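Local coordinates for putative hemoglobin-like oxygen-binding protein (Pseudoalteromonas haloplanktis, PDB 4UUR) that binds a heme group as a truncated hemoglobin of group II and probably binds and carries oxygen, at residues K94-M97 against P98-I101. Numbering follows the deposited sequence.
Sequences KRHM and PFTI. With HEM (protoporphyrin IX containing Fe), chain C.
Part of the proximal side of the heme pocket of this truncated globin is formed by the end of helix 92-95 and the type I beta turn H96-F99 that follows it. The turn is closed by F99 N donating to H96 O (3.0 Å, N-H...O 153°). H96 supplies the axial ligand: NE2 lies 2.2 Å from the heme iron, which a water also binds. At the other ring nitrogen, ND1 is hydrogen-bonded to L92 O, so the imidazole is fixed at both nitrogens and its rotation is set. I101 crosses H96 obliquely, I101 CD1 meeting H96 CB at 3.5 Å, while I101 CG2 reaches the vinyl carbon CBB of the heme. With CG beside the backbone N (chi1 -40°), the F99 ring turns to the porphyrin, where heme methyl CMA stands 3.9 Å above its face and F99 CZ approaches heme CAA at 3.5 Å. On the turn side, F99 CD2 lies 3.4 Å from H96 O. Replacing F99 by alanine would probably leave CMA without the ring face against it, CAA without its CZ neighbour and H96 O less shielded. R95, extended from CG to NE and with NH1 bonded to H89 O, makes a weak hydrogen bond from NE to propionate O2D at 2.9 Å, the oxygen sitting at the guanidinium edge.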
loop_
_atom_site.group_PDB
_atom_site.type_symbol
_atom_site.label_atom_id
_atom_site.label_comp_id
_atom_site.label_asym_id
_atom_site.label_seq_id
_atom_site.Cartn_x
_atom_site.Cartn_y
_atom_site.Cartn_z
ATOM N N LYS A 94 -10.002 -8.232 7.346
ATOM C CA LYS A 94 -9.917 -9.548 7.963
ATOM C C LYS A 94 -8.476 -10.021 7.991
ATOM O O LYS A 94 -7.962 -10.411 9.036
ATOM C CB LYS A 94 -10.804 -10.558 7.180
ATOM C CG LYS A 94 -10.931 -11.958 7.794
ATOM C CD LYS A 94 -11.548 -11.923 9.204
ATOM C CE LYS A 94 -11.166 -13.128 10.079
ATOM N NZ LYS A 94 -11.219 -12.821 11.553
ATOM N N ARG A 95 -7.841 -9.999 6.825
ATOM C CA ARG A 95 -6.411 -10.304 6.689
ATOM C C ARG A 95 -5.486 -9.553 7.649
ATOM O O ARG A 95 -4.464 -10.084 7.991
ATOM C CB ARG A 95 -5.964 -10.021 5.273
ATOM C CG ARG A 95 -5.999 -11.236 4.406
ATOM C CD ARG A 95 -5.257 -10.956 3.124
ATOM N NE ARG A 95 -5.153 -12.149 2.289
ATOM C CZ ARG A 95 -6.151 -12.620 1.560
ATOM N NH1 ARG A 95 -7.329 -12.020 1.572
ATOM N NH2 ARG A 95 -5.970 -13.679 0.809
ATOM N N HIS A 96 -5.851 -8.328 8.060
ATOM C CA HIS A 96 -5.154 -7.570 9.137
ATOM C C HIS A 96 -5.597 -7.831 10.543
ATOM O O HIS A 96 -4.997 -7.279 11.484
ATOM C CB HIS A 96 -5.267 -6.058 8.892
ATOM C CG HIS A 96 -4.509 -5.632 7.687
ATOM N ND1 HIS A 96 -4.919 -5.951 6.409
ATOM C CD2 HIS A 96 -3.320 -5.009 7.565
ATOM C CE1 HIS A 96 -4.020 -5.520 5.550
ATOM N NE2 HIS A 96 -3.047 -4.934 6.227
ATOM N N MET A 97 -6.625 -8.666 10.729
ATOM C CA MET A 97 -7.153 -8.932 12.087
ATOM C C MET A 97 -6.161 -9.609 13.052
ATOM O O MET A 97 -6.327 -9.467 14.274
ATOM C CB MET A 97 -8.465 -9.782 12.026
ATOM C CG MET A 97 -9.784 -8.971 11.891
ATOM S SD MET A 97 -9.975 -7.869 13.310
ATOM C CE MET A 97 -10.577 -6.369 12.556
ATOM N N PRO A 98 -5.171 -10.387 12.532
ATOM C CA PRO A 98 -4.140 -10.895 13.439
ATOM C C PRO A 98 -3.373 -9.792 14.143
ATOM O O PRO A 98 -2.850 -10.052 15.190
ATOM C CB PRO A 98 -3.183 -11.653 12.520
ATOM C CG PRO A 98 -4.032 -12.108 11.409
ATOM C CD PRO A 98 -5.068 -11.020 11.210
ATOM N N PHE A 99 -3.313 -8.576 13.573
ATOM C CA PHE A 99 -2.521 -7.478 14.152
ATOM C C PHE A 99 -3.410 -6.502 14.936
ATOM O O PHE A 99 -4.640 -6.410 14.755
ATOM C CB PHE A 99 -1.724 -6.727 13.059
ATOM C CG PHE A 99 -1.132 -7.631 12.003
ATOM C CD1 PHE A 99 -0.024 -8.427 12.283
ATOM C CD2 PHE A 99 -1.685 -7.715 10.749
ATOM C CE1 PHE A 99 0.532 -9.261 11.318
ATOM C CE2 PHE A 99 -1.172 -8.564 9.783
ATOM C CZ PHE A 99 -0.057 -9.342 10.064
ATOM N N THR A 100 -2.754 -5.781 15.834
ATOM C CA THR A 100 -3.353 -4.665 16.532
ATOM C C THR A 100 -3.037 -3.423 15.693
ATOM O O THR A 100 -1.892 -3.056 15.536
ATOM C CB THR A 100 -2.730 -4.531 17.935
ATOM O OG1 THR A 100 -3.037 -5.698 18.719
ATOM C CG2 THR A 100 -3.197 -3.235 18.666
ATOM N N ILE A 101 -4.052 -2.790 15.134
ATOM C CA ILE A 101 -3.879 -1.571 14.327
ATOM C C ILE A 101 -4.713 -0.420 14.888
ATOM O O ILE A 101 -5.936 -0.438 14.761
ATOM C CB ILE A 101 -4.334 -1.856 12.899
ATOM C CG1 ILE A 101 -3.540 -3.018 12.331
ATOM C CG2 ILE A 101 -4.208 -0.607 12.036
ATOM C CD1 ILE A 101 -4.049 -3.483 11.009
HETATM C CHA HEM C . -0.046 -7.222 5.079
HETATM C CHB HEM C . 0.210 -3.693 8.425
HETATM C CHC HEM C . -2.962 -1.147 5.772
HETATM C CHD HEM C . -2.354 -4.213 2.162
HETATM C C1A HEM C . 0.271 -6.505 6.219
HETATM C C2A HEM C . 1.122 -6.951 7.232
HETATM C C3A HEM C . 1.207 -5.950 8.152
HETATM C C4A HEM C . 0.392 -4.872 7.735
HETATM C CMA HEM C . 2.025 -5.975 9.438
HETATM C CAA HEM C . 1.832 -8.287 7.330
HETATM C CBA HEM C . 2.719 -8.583 6.122
HETATM C CGA HEM C . 3.953 -9.412 6.413
HETATM O O1A HEM C . 4.925 -9.039 7.103
HETATM O O2A HEM C . 4.010 -10.526 5.869
HETATM C C1B HEM C . -0.684 -2.699 7.994
HETATM C C2B HEM C . -1.098 -1.584 8.784
HETATM C C3B HEM C . -2.003 -0.871 8.040
HETATM C C4B HEM C . -2.159 -1.628 6.801
HETATM C CMB HEM C . -0.535 -1.277 10.160
HETATM C CAB HEM C . -2.841 0.357 8.213
HETATM C CBB HEM C . -2.966 0.944 9.358
HETATM C C1C HEM C . -3.021 -1.691 4.495
HETATM C C2C HEM C . -3.653 -1.134 3.371
HETATM C C3C HEM C . -3.490 -2.041 2.353
HETATM C C4C HEM C . -2.719 -3.113 2.864
HETATM C CMC HEM C . -4.409 0.188 3.363
HETATM C CAC HEM C . -3.907 -1.983 0.935
HETATM C CBC HEM C . -4.404 -0.881 0.384
HETATM C C1D HEM C . -1.719 -5.269 2.737
HETATM C C2D HEM C . -1.522 -6.508 1.989
HETATM C C3D HEM C . -0.886 -7.329 2.796
HETATM C C4D HEM C . -0.706 -6.602 4.043
HETATM C CMD HEM C . -1.947 -6.856 0.589
HETATM C CAD HEM C . -0.500 -8.768 2.499
HETATM C CBD HEM C . -1.626 -9.615 3.100
HETATM C CGD HEM C . -1.499 -11.119 2.836
HETATM O O1D HEM C . -0.485 -11.620 2.326
HETATM O O2D HEM C . -2.413 -11.915 3.130
HETATM N NA HEM C . -0.134 -5.201 6.527
HETATM N NB HEM C . -1.339 -2.657 6.850
HETATM N NC HEM C . -2.447 -2.852 4.153
HETATM N ND HEM C . -1.177 -5.341 3.932
HETATM FE FE HEM C . -1.264 -4.074 5.321
HETATM O O HOH W 1 -6.829 -7.522 16.255
HETATM O O HOH W 2 0.576 -3.183 4.527
#